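Local coordinates for protein PelD (Pseudomonas aeruginosa, PDB 4EU0) that binds the second messenger cyclic di-GMP through its degenerate GGDEF domain, as an effector in pellicle formation, at residues 40-48 with 59-69; 183-193 with 224-235. All blocks are in the same frame, centred on the assembly; numbering follows the deposited sequence.

Interaction 1. Residues 40-48 with 59-69; sequences SLRIAGLYR and PLATLGEMPAL
L69 reaches over one face of the Y47 ring with CD1 3.4 Å from the ring centroid and only 5° off the ring normal, a CH-pi contact made almost exactly above the centre. P59 CB comes to Y47 CE1 obliquely at 3.7 Å, while M66 SD lies beside the ring edge, a Met-aromatic arrangement whose modelled position is doubtful. Y47 keeps CG beside its own N and opposite its carbonyl carbon (chi1 -51°), and G45, with no side chain, lets the ring lie back along the strand. The backbone that carries these side chains is antiparallel: between strands 43-48 and 61-63, A44 and L63 exchange two bonds, A44 N to L63 O at 2.9 Å and L63 N to A44 O at 2.8 Å. L46 N then donates to A61 O, and L60 N to L46 O at 2.8 Å, L60 and A61 both facing L46 in a classic beta bulge. Outward, L46, A61 and L63 pack on helix 28-39, and Y47 meets L120 and A122 of strand 117-123. Antiparallel backbone bonds thus hold the edge strand of the GAF-domain sheet, and the L69 CH-pi contact and apolar packing on Y47 hold the chain beyond it.

Interaction 2. Residues 183-193 with 224-235; sequences LPACLYAFELT and RRVLLVLLPLTS. With C2E (9,9'-[(2R,3R,3aS,5S,7aR,9R,10R,10aS,12S,14aR)-3,5,10,12-tetrahydroxy-5,12-dioxidooctahydro-2H,7H-difuro[3,2-d:3',2'-j][1,3,7,9,2,8]tetraoxadiphosphacyclododecine-2,9-diyl]bis(2-amino-1,9-dihydro-6H-purin-6-one)), chain B.
L231 turns its CD1 to the edge of the Y188 ring, in the ring plane and 3.6 Å from Y188 CD2, and V229 CG2 meets the F190 ring edge the same way, 3.9 Å from F190 CE2. These buried residues sit on one face of an antiparallel pair, strands 185-192 and 225-231, in which C186-L231, Y188-V229 and F190-L227 each exchange two backbone bonds; F190 N to L227 O is nearly straight at 177°. Helices 236-253 and 198-207 cover this face, and Y188 OH bonds to S239 O. On the other face L187 CD2 packs against L228 CG. The far end is looser: at L192-R225 one direct bond remains, L192 N to R225 O, and a water replaces the other, between L192 O and R225 N. There R224, bent at chi3 (-90°), brings NE to E191 OE2 at 2.7 Å in a salt bridge met from above the carboxylate plane, the two planes 68° apart, while T193 CG2 lies over one guanidinium face. E191 OE1 pairs with R268, so two arginines share the buried carboxylate. At the opposite end the loop after strand 225-231 presents T234, placed by a bent bond from T234 N to P184 O (3.0 Å). T234 OG1 donates to P232 O (2.8 Å), which fixes its proton, consistent with the oxygen accepting from the guanine amino group of cyclic di-GMP in this complex, C2E N2 to T234 OG1 at 3.1 Å.

In the fold
Interaction 1 belongs to the GAF domain and interaction 2 to the GGDEF domain; their centres lie 39 Å apart on opposite sides of the chain's centre, with nearest atoms about 17 Å apart. Both join antiparallel strands, but at different places in their sheets. In 40-48 with 59-69 an outermost strand is added to its neighbour, only 5 of 18 touching residues are buried, and no annotated site is near. In 183-193 with 224-235 two inner strands of a four-stranded sheet meet and 17 of 23 residues are buried. Accordingly, the first relies on backbone bonds and apolar contacts, whereas the second adds a salt bridge and nucleotide recognition at its ends.

Interaction 1. Residues 40-48 with 59-69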
loop_
_atom_site.group_PDB
_atom_site.type_symbol
_atom_site.label_atom_id
_atom_site.label_comp_id
_atom_site.label_asym_id
_atom_site.label_seq_id
_atom_site.Cartn_x
_atom_site.Cartn_y
_atom_site.Cartn_z
ATOM N N SER A 40 19.572 7.201 1.160
ATOM C CA SER A 40 20.942 7.470 1.627
ATOM C C SER A 40 21.096 8.921 2.110
ATOM O O SER A 40 22.115 9.569 1.859
ATOM C CB SER A 40 21.988 7.140 0.545
ATOM O OG SER A 40 21.887 5.791 0.120
ATOM N N LEU A 41 20.072 9.421 2.802
ATOM C CA LEU A 41 20.048 10.815 3.253
ATOM C C LEU A 41 21.082 11.076 4.340
ATOM O O LEU A 41 21.367 10.196 5.152
ATOM C CB LEU A 41 18.654 11.194 3.771
ATOM C CG LEU A 41 17.430 10.909 2.892
ATOM C CD1 LEU A 41 16.162 11.458 3.531
ATOM C CD2 LEU A 41 17.604 11.475 1.498
ATOM N N ARG A 42 21.643 12.282 4.339
ATOM C CA ARG A 42 22.602 12.672 5.367
ATOM C C ARG A 42 22.087 13.809 6.254
ATOM O O ARG A 42 22.285 13.780 7.474
ATOM C CB ARG A 42 23.966 13.008 4.749
ATOM C CG ARG A 42 25.122 13.095 5.753
ATOM C CD ARG A 42 25.295 11.786 6.535
ATOM N NE ARG A 42 26.556 11.730 7.272
ATOM C CZ ARG A 42 26.754 12.231 8.490
ATOM N NH1 ARG A 42 25.774 12.843 9.145
ATOM N NH2 ARG A 42 27.947 12.121 9.058
ATOM N N ILE A 43 21.447 14.808 5.646
ATOM C CA ILE A 43 20.782 15.868 6.409
ATOM C C ILE A 43 19.363 16.086 5.888
ATOM O O ILE A 43 19.161 16.384 4.706
ATOM C CB ILE A 43 21.561 17.221 6.420
ATOM C CG1 ILE A 43 23.068 17.011 6.617
ATOM C CG2 ILE A 43 21.026 18.125 7.531
ATOM C CD1 ILE A 43 23.904 18.286 6.462
ATOM N N ALA A 44 18.387 15.935 6.784
ATOM C CA ALA A 44 16.974 16.011 6.418
ATOM C C ALA A 44 16.087 16.311 7.627
ATOM O O ALA A 44 16.546 16.268 8.774
ATOM C CB ALA A 44 16.527 14.708 5.743
ATOM N N GLY A 45 14.818 16.607 7.354
ATOM C CA GLY A 45 13.829 16.860 8.398
ATOM C C GLY A 45 12.448 16.398 7.979
ATOM O O GLY A 45 12.124 16.376 6.785
ATOM N N LEU A 46 11.639 16.020 8.965
ATOM C CA LEU A 46 10.258 15.608 8.730
ATOM C C LEU A 46 9.299 16.575 9.416
ATOM O O LEU A 46 9.437 16.850 10.608
ATOM C CB LEU A 46 10.028 14.191 9.249
ATOM C CG LEU A 46 8.684 13.532 8.916
ATOM C CD1 LEU A 46 8.540 13.227 7.421
ATOM C CD2 LEU A 46 8.528 12.263 9.728
ATOM N N TYR A 47 8.331 17.082 8.656
ATOM C CA TYR A 47 7.420 18.132 9.138
ATOM C C TYR A 47 5.958 17.769 8.908
ATOM O O TYR A 47 5.631 17.120 7.924
ATOM C CB TYR A 47 7.727 19.454 8.431
ATOM C CG TYR A 47 9.191 19.824 8.477
ATOM C CD1 TYR A 47 9.699 20.577 9.525
ATOM C CD2 TYR A 47 10.075 19.386 7.486
ATOM C CE1 TYR A 47 11.039 20.913 9.581
ATOM C CE2 TYR A 47 11.421 19.708 7.539
ATOM C CZ TYR A 47 11.893 20.475 8.588
ATOM O OH TYR A 47 13.223 20.811 8.650
ATOM N N ARG A 48 5.082 18.193 9.816
ATOM C CA ARG A 48 3.649 18.007 9.622
ATOM C C ARG A 48 3.127 19.027 8.613
ATOM O O ARG A 48 3.542 20.183 8.618
ATOM C CB ARG A 48 2.886 18.138 10.945
ATOM C CG ARG A 48 1.371 17.996 10.806
ATOM C CD ARG A 48 0.625 18.308 12.100
ATOM N NE ARG A 48 0.946 17.370 13.177
ATOM C CZ ARG A 48 0.431 16.149 13.312
ATOM N NH1 ARG A 48 -0.447 15.668 12.434
ATOM N NH2 ARG A 48 0.803 15.395 14.338
ATOM N N PRO A 59 10.053 20.993 13.624
ATOM C CA PRO A 59 10.371 19.686 13.037
ATOM C C PRO A 59 9.916 18.522 13.915
ATOM O O PRO A 59 10.136 18.541 15.128
ATOM C CB PRO A 59 11.906 19.704 12.933
ATOM C CG PRO A 59 12.325 21.121 13.243
ATOM C CD PRO A 59 11.261 21.672 14.123
ATOM N N LEU A 60 9.279 17.526 13.302
ATOM C CA LEU A 60 8.845 16.331 14.021
ATOM C C LEU A 60 10.028 15.427 14.331
ATOM O O LEU A 60 10.034 14.724 15.345
ATOM C CB LEU A 60 7.798 15.558 13.211
ATOM C CG LEU A 60 6.484 16.266 12.872
ATOM C CD1 LEU A 60 5.706 15.469 11.841
ATOM C CD2 LEU A 60 5.648 16.494 14.123
ATOM N N ALA A 61 11.016 15.448 13.435
ATOM C CA ALA A 61 12.251 14.677 13.561
ATOM C C ALA A 61 13.285 15.236 12.590
ATOM O O ALA A 61 12.929 15.748 11.523
ATOM C CB ALA A 61 12.006 13.197 13.283
ATOM N N THR A 62 14.561 15.143 12.970
ATOM C CA THR A 62 15.660 15.658 12.152
ATOM C C THR A 62 16.800 14.646 11.993
ATOM O O THR A 62 17.021 13.799 12.860
ATOM C CB THR A 62 16.232 16.975 12.720
ATOM O OG1 THR A 62 16.773 16.745 14.025
ATOM C CG2 THR A 62 15.156 18.043 12.803
ATOM N N LEU A 63 17.501 14.738 10.867
ATOM C CA LEU A 63 18.675 13.914 10.596
ATOM C C LEU A 63 19.826 14.823 10.184
ATOM O O LEU A 63 19.643 15.725 9.368
ATOM C CB LEU A 63 18.382 12.887 9.494
ATOM C CG LEU A 63 19.553 12.018 9.013
ATOM C CD1 LEU A 63 19.789 10.831 9.943
ATOM C CD2 LEU A 63 19.325 11.544 7.588
ATOM N N GLY A 64 21.004 14.581 10.756
ATOM C CA GLY A 64 22.174 15.424 10.521
ATOM C C GLY A 64 22.001 16.794 11.147
ATOM O O GLY A 64 21.112 16.993 11.982
ATOM N N GLU A 65 22.844 17.740 10.740
ATOM C CA GLU A 65 22.774 19.107 11.252
ATOM C C GLU A 65 21.701 19.881 10.486
ATOM O O GLU A 65 21.996 20.647 9.567
ATOM C CB GLU A 65 24.143 19.793 11.160
ATOM C CG GLU A 65 24.548 20.548 12.424
ATOM C CD GLU A 65 24.693 19.633 13.633
ATOM O OE1 GLU A 65 25.348 18.574 13.513
ATOM O OE2 GLU A 65 24.147 19.970 14.702
ATOM N N MET A 66 20.453 19.656 10.888
ATOM C CA MET A 66 19.267 20.144 10.190
ATOM C C MET A 66 19.020 21.645 10.394
ATOM O O MET A 66 18.709 22.071 11.506
ATOM C CB MET A 66 18.055 19.351 10.687
ATOM C CG MET A 66 16.889 19.240 9.729
ATOM S SD MET A 66 15.905 20.729 9.478
ATOM C CE MET A 66 15.476 21.219 11.151
ATOM N N PRO A 67 19.145 22.446 9.316
ATOM C CA PRO A 67 18.794 23.869 9.381
ATOM C C PRO A 67 17.279 24.083 9.353
ATOM O O PRO A 67 16.559 23.317 8.711
ATOM C CB PRO A 67 19.433 24.444 8.115
ATOM C CG PRO A 67 19.463 23.299 7.159
ATOM C CD PRO A 67 19.686 22.073 7.995
ATOM N N ALA A 68 16.809 25.122 10.034
ATOM C CA ALA A 68 15.374 25.402 10.145
ATOM C C ALA A 68 14.704 25.682 8.796
ATOM O O ALA A 68 15.308 26.287 7.910
ATOM C CB ALA A 68 15.142 26.564 11.103
ATOM N N LEU A 69 13.461 25.219 8.641
ATOM C CA LEU A 69 12.643 25.554 7.472
ATOM C C LEU A 69 12.180 26.997 7.587
ATOM O O LEU A 69 11.460 27.345 8.528
ATOM C CB LEU A 69 11.410 24.645 7.371
ATOM C CG LEU A 69 11.409 23.293 6.658
ATOM C CD1 LEU A 69 9.967 22.830 6.534
ATOM C CD2 LEU A 69 12.068 23.331 5.283
#

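Interaction 2. Residues 183-193 with 224-235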
loop_
_atom_site.group_PDB
_atom_site.type_symbol
_atom_site.label_atom_id
_atom_site.label_comp_id
_atom_site.label_asym_id
_atom_site.label_seq_id
_atom_site.Cartn_x
_atom_site.Cartn_y
_atom_site.Cartn_z
ATOM N N LEU A 183 5.143 -0.570 -10.580
ATOM C CA LEU A 183 5.326 -1.634 -9.585
ATOM C C LEU A 183 4.273 -2.714 -9.758
ATOM O O LEU A 183 3.115 -2.401 -10.019
ATOM C CB LEU A 183 5.276 -1.073 -8.155
ATOM C CG LEU A 183 6.393 -0.083 -7.802
ATOM C CD1 LEU A 183 6.279 0.279 -6.329
ATOM C CD2 LEU A 183 7.771 -0.635 -8.109
ATOM N N PRO A 184 4.677 -3.997 -9.622
ATOM C CA PRO A 184 3.740 -5.096 -9.831
ATOM C C PRO A 184 2.853 -5.405 -8.630
ATOM O O PRO A 184 3.253 -5.213 -7.479
ATOM C CB PRO A 184 4.665 -6.284 -10.140
ATOM C CG PRO A 184 5.912 -5.989 -9.366
ATOM C CD PRO A 184 6.054 -4.481 -9.381
ATOM N N ALA A 185 1.636 -5.856 -8.921
ATOM C CA ALA A 185 0.748 -6.422 -7.913
ATOM C C ALA A 185 -0.200 -7.373 -8.619
ATOM O O ALA A 185 -0.374 -7.281 -9.834
ATOM C CB ALA A 185 -0.040 -5.322 -7.203
ATOM N N CYS A 186 -0.812 -8.280 -7.857
ATOM C CA CYS A 186 -1.727 -9.261 -8.416
ATOM C C CYS A 186 -3.004 -9.301 -7.596
ATOM O O CYS A 186 -2.944 -9.263 -6.364
ATOM C CB CYS A 186 -1.085 -10.648 -8.378
ATOM S SG CYS A 186 -1.903 -11.862 -9.426
ATOM N N LEU A 187 -4.139 -9.381 -8.284
ATOM C CA LEU A 187 -5.418 -9.681 -7.655
ATOM C C LEU A 187 -5.824 -11.102 -8.009
ATOM O O LEU A 187 -5.865 -11.461 -9.189
ATOM C CB LEU A 187 -6.525 -8.752 -8.170
ATOM C CG LEU A 187 -7.205 -7.686 -7.320
ATOM C CD1 LEU A 187 -8.402 -7.111 -8.109
ATOM C CD2 LEU A 187 -7.636 -8.192 -5.937
ATOM N N TYR A 188 -6.123 -11.907 -6.997
ATOM C CA TYR A 188 -6.738 -13.202 -7.234
ATOM C C TYR A 188 -8.171 -13.175 -6.747
ATOM O O TYR A 188 -8.468 -12.607 -5.694
ATOM C CB TYR A 188 -6.002 -14.302 -6.475
ATOM C CG TYR A 188 -4.734 -14.799 -7.140
ATOM C CD1 TYR A 188 -4.792 -15.709 -8.184
ATOM C CD2 TYR A 188 -3.474 -14.394 -6.684
ATOM C CE1 TYR A 188 -3.622 -16.187 -8.796
ATOM C CE2 TYR A 188 -2.293 -14.865 -7.289
ATOM C CZ TYR A 188 -2.383 -15.759 -8.339
ATOM O OH TYR A 188 -1.252 -16.248 -8.943
ATOM N N ALA A 189 -9.049 -13.810 -7.510
ATOM C CA ALA A 189 -10.413 -14.051 -7.049
ATOM C C ALA A 189 -10.625 -15.545 -7.026
ATOM O O ALA A 189 -10.499 -16.200 -8.064
ATOM C CB ALA A 189 -11.403 -13.388 -7.969
ATOM N N PHE A 190 -10.937 -16.088 -5.852
ATOM C CA PHE A 190 -11.256 -17.504 -5.735
ATOM C C PHE A 190 -12.761 -17.651 -5.635
ATOM O O PHE A 190 -13.361 -17.267 -4.631
ATOM C CB PHE A 190 -10.551 -18.130 -4.524
ATOM C CG PHE A 190 -9.054 -18.026 -4.573
ATOM C CD1 PHE A 190 -8.303 -18.985 -5.239
ATOM C CD2 PHE A 190 -8.386 -16.987 -3.930
ATOM C CE1 PHE A 190 -6.908 -18.897 -5.303
ATOM C CE2 PHE A 190 -6.985 -16.897 -3.969
ATOM C CZ PHE A 190 -6.247 -17.848 -4.652
ATOM N N GLU A 191 -13.377 -18.163 -6.699
ATOM C CA GLU A 191 -14.813 -18.365 -6.718
ATOM C C GLU A 191 -15.104 -19.794 -6.290
ATOM O O GLU A 191 -14.590 -20.741 -6.877
ATOM C CB GLU A 191 -15.378 -18.095 -8.112
ATOM C CG GLU A 191 -16.893 -18.237 -8.184
ATOM C CD GLU A 191 -17.440 -18.192 -9.601
ATOM O OE1 GLU A 191 -16.651 -18.220 -10.573
ATOM O OE2 GLU A 191 -18.683 -18.137 -9.736
ATOM N N LEU A 192 -15.907 -19.942 -5.242
ATOM C CA LEU A 192 -16.128 -21.252 -4.649
ATOM C C LEU A 192 -17.476 -21.795 -5.099
ATOM O O LEU A 192 -18.526 -21.404 -4.584
ATOM C CB LEU A 192 -16.004 -21.181 -3.120
ATOM C CG LEU A 192 -14.777 -20.401 -2.613
ATOM C CD1 LEU A 192 -14.689 -20.467 -1.086
ATOM C CD2 LEU A 192 -13.484 -20.885 -3.234
ATOM N N THR A 193 -17.430 -22.703 -6.069
ATOM C CA THR A 193 -18.623 -23.125 -6.798
ATOM C C THR A 193 -19.312 -24.350 -6.211
ATOM O O THR A 193 -20.416 -24.700 -6.630
ATOM C CB THR A 193 -18.302 -23.386 -8.286
ATOM O OG1 THR A 193 -17.445 -24.528 -8.404
ATOM C CG2 THR A 193 -17.619 -22.179 -8.899
ATOM N N ARG A 224 -22.490 -17.244 -4.798
ATOM C CA ARG A 224 -21.314 -18.032 -4.447
ATOM C C ARG A 224 -20.319 -17.226 -3.646
ATOM O O ARG A 224 -20.203 -16.005 -3.822
ATOM C CB ARG A 224 -20.639 -18.585 -5.700
ATOM C CG ARG A 224 -21.499 -19.580 -6.447
ATOM C CD ARG A 224 -20.654 -20.407 -7.362
ATOM N NE ARG A 224 -20.523 -19.807 -8.680
ATOM C CZ ARG A 224 -20.920 -20.381 -9.810
ATOM N NH1 ARG A 224 -21.480 -21.585 -9.798
ATOM N NH2 ARG A 224 -20.751 -19.745 -10.959
ATOM N N ARG A 225 -19.602 -17.915 -2.764
ATOM C CA ARG A 225 -18.507 -17.299 -2.025
ATOM C C ARG A 225 -17.416 -16.916 -3.012
ATOM O O ARG A 225 -17.027 -17.712 -3.871
ATOM C CB ARG A 225 -17.934 -18.276 -0.997
ATOM C CG ARG A 225 -18.914 -18.756 0.051
ATOM C CD ARG A 225 -18.269 -19.859 0.901
ATOM N NE ARG A 225 -19.145 -20.309 1.989
ATOM C CZ ARG A 225 -19.224 -19.727 3.182
ATOM N NH1 ARG A 225 -18.490 -18.656 3.462
ATOM N NH2 ARG A 225 -20.048 -20.213 4.108
ATOM N N VAL A 226 -16.934 -15.684 -2.894
ATOM C CA VAL A 226 -15.764 -15.245 -3.643
ATOM C C VAL A 226 -14.817 -14.645 -2.626
ATOM O O VAL A 226 -15.216 -13.753 -1.869
ATOM C CB VAL A 226 -16.102 -14.164 -4.694
ATOM C CG1 VAL A 226 -14.821 -13.581 -5.297
ATOM C CG2 VAL A 226 -17.025 -14.716 -5.786
ATOM N N LEU A 227 -13.587 -15.157 -2.592
ATOM C CA LEU A 227 -12.545 -14.550 -1.784
ATOM C C LEU A 227 -11.573 -13.810 -2.683
ATOM O O LEU A 227 -10.883 -14.417 -3.507
ATOM C CB LEU A 227 -11.814 -15.584 -0.940
ATOM C CG LEU A 227 -10.799 -14.933 0.011
ATOM C CD1 LEU A 227 -11.493 -14.231 1.187
ATOM C CD2 LEU A 227 -9.872 -15.963 0.535
ATOM N N LEU A 228 -11.541 -12.491 -2.529
ATOM C CA LEU A 228 -10.597 -11.659 -3.252
ATOM C C LEU A 228 -9.332 -11.545 -2.429
ATOM O O LEU A 228 -9.389 -11.325 -1.215
ATOM C CB LEU A 228 -11.187 -10.268 -3.412
ATOM C CG LEU A 228 -10.997 -9.421 -4.655
ATOM C CD1 LEU A 228 -10.872 -10.232 -5.953
ATOM C CD2 LEU A 228 -12.203 -8.459 -4.672
ATOM N N VAL A 229 -8.189 -11.701 -3.077
ATOM C CA VAL A 229 -6.906 -11.493 -2.407
ATOM C C VAL A 229 -6.046 -10.566 -3.245
ATOM O O VAL A 229 -5.755 -10.863 -4.396
ATOM C CB VAL A 229 -6.115 -12.810 -2.174
ATOM C CG1 VAL A 229 -4.890 -12.528 -1.310
ATOM C CG2 VAL A 229 -6.995 -13.869 -1.513
ATOM N N LEU A 230 -5.626 -9.454 -2.647
ATOM C CA LEU A 230 -4.659 -8.564 -3.285
ATOM C C LEU A 230 -3.257 -8.854 -2.746
ATOM O O LEU A 230 -3.043 -8.959 -1.536
ATOM C CB LEU A 230 -5.027 -7.096 -3.027
ATOM C CG LEU A 230 -4.017 -6.057 -3.532
ATOM C CD1 LEU A 230 -4.061 -5.920 -5.059
ATOM C CD2 LEU A 230 -4.247 -4.697 -2.861
ATOM N N LEU A 231 -2.304 -8.975 -3.664
ATOM C CA LEU A 231 -0.906 -9.162 -3.343
ATOM C C LEU A 231 -0.121 -7.917 -3.753
ATOM O O LEU A 231 0.362 -7.835 -4.889
ATOM C CB LEU A 231 -0.353 -10.372 -4.115
ATOM C CG LEU A 231 -0.903 -11.770 -3.790
ATOM C CD1 LEU A 231 -2.356 -11.944 -4.239
ATOM C CD2 LEU A 231 0.003 -12.777 -4.501
ATOM N N PRO A 232 0.010 -6.937 -2.836
ATOM C CA PRO A 232 0.725 -5.705 -3.194
ATOM C C PRO A 232 2.216 -5.937 -3.368
ATOM O O PRO A 232 2.777 -6.863 -2.775
ATOM C CB PRO A 232 0.488 -4.798 -1.973
ATOM C CG PRO A 232 -0.721 -5.381 -1.281
ATOM C CD PRO A 232 -0.523 -6.863 -1.468
ATOM N N LEU A 233 2.849 -5.094 -4.181
ATOM C CA LEU A 233 4.302 -5.095 -4.329
ATOM C C LEU A 233 4.856 -6.505 -4.560
ATOM O O LEU A 233 5.827 -6.899 -3.948
ATOM C CB LEU A 233 4.965 -4.452 -3.102
ATOM C CG LEU A 233 4.507 -3.029 -2.783
ATOM C CD1 LEU A 233 5.034 -2.576 -1.435
ATOM C CD2 LEU A 233 4.967 -2.075 -3.872
ATOM N N THR A 234 4.219 -7.240 -5.466
ATOM C CA THR A 234 4.542 -8.633 -5.711
ATOM C C THR A 234 4.687 -8.872 -7.207
ATOM O O THR A 234 3.770 -8.572 -7.970
ATOM C CB THR A 234 3.443 -9.528 -5.121
ATOM O OG1 THR A 234 3.460 -9.384 -3.700
ATOM C CG2 THR A 234 3.664 -11.003 -5.484
ATOM N N SER A 235 5.851 -9.404 -7.598
ATOM C CA SER A 235 6.174 -9.704 -9.000
ATOM C C SER A 235 5.337 -10.853 -9.532
ATOM O O SER A 235 4.684 -11.551 -8.761
ATOM C CB SER A 235 7.657 -10.063 -9.148
ATOM O OG SER A 235 7.974 -11.311 -8.547
HETATM P P1 C2E B . 7.614 -19.595 0.102
HETATM O O2P C2E B . 7.797 -20.894 -0.653
HETATM O O1P C2E B . 6.592 -19.526 1.207
HETATM O "O5'" C2E B . 7.312 -18.419 -0.935
HETATM C "C5'" C2E B . 8.072 -18.244 -2.129
HETATM C "C4'" C2E B . 7.738 -16.914 -2.796
HETATM O "O4'" C2E B . 6.405 -16.949 -3.334
HETATM C "C3'" C2E B . 7.778 -15.696 -1.879
HETATM O "O3'" C2E B . 9.061 -15.070 -1.773
HETATM C "C2'" C2E B . 6.802 -14.764 -2.549
HETATM O "O2'" C2E B . 7.447 -14.154 -3.671
HETATM C "C1'" C2E B . 5.746 -15.711 -3.077
HETATM N N9 C2E B . 4.669 -15.913 -2.066
HETATM C C8 C2E B . 4.419 -17.044 -1.383
HETATM N N7 C2E B . 3.357 -16.887 -0.549
HETATM C C5 C2E B . 2.920 -15.627 -0.723
HETATM C C6 C2E B . 1.848 -14.795 -0.156
HETATM O O6 C2E B . 1.012 -15.315 0.768
HETATM N N1 C2E B . 1.722 -13.519 -0.588
HETATM C C2 C2E B . 2.560 -12.965 -1.506
HETATM N N2 C2E B . 2.356 -11.678 -1.862
HETATM N N3 C2E B . 3.576 -13.678 -2.068
HETATM C C4 C2E B . 3.792 -14.979 -1.717
HETATM P P11 C2E B . 9.435 -14.239 -0.444
HETATM O O21 C2E B . 10.786 -13.571 -0.645
HETATM O O11 C2E B . 8.274 -13.392 0.035
HETATM O O5A C2E B . 9.667 -15.416 0.619
HETATM C C5A C2E B . 10.645 -16.427 0.381
HETATM C C4A C2E B . 10.547 -17.463 1.483
HETATM O O4A C2E B . 10.686 -16.845 2.763
HETATM C C3A C2E B . 9.176 -18.106 1.535
HETATM O O3A C2E B . 9.067 -19.211 0.663
HETATM C C2A C2E B . 9.028 -18.523 2.975
HETATM O O2A C2E B . 9.735 -19.748 3.215
HETATM C C1A C2E B . 9.732 -17.385 3.682
HETATM N N91 C2E B . 8.739 -16.350 4.084
HETATM C C81 C2E B . 8.548 -15.143 3.519
HETATM N N71 C2E B . 7.566 -14.451 4.153
HETATM C C51 C2E B . 7.109 -15.232 5.150
HETATM C C61 C2E B . 6.081 -15.130 6.216
HETATM O O61 C2E B . 5.312 -14.019 6.351
HETATM N N11 C2E B . 5.925 -16.179 7.055
HETATM C C21 C2E B . 6.675 -17.305 6.949
HETATM N N21 C2E B . 6.464 -18.318 7.827
HETATM N N31 C2E B . 7.635 -17.460 6.000
HETATM C C41 C2E B . 7.887 -16.478 5.097
HETATM O O HOH W 1 -20.071 -20.770 -2.623
#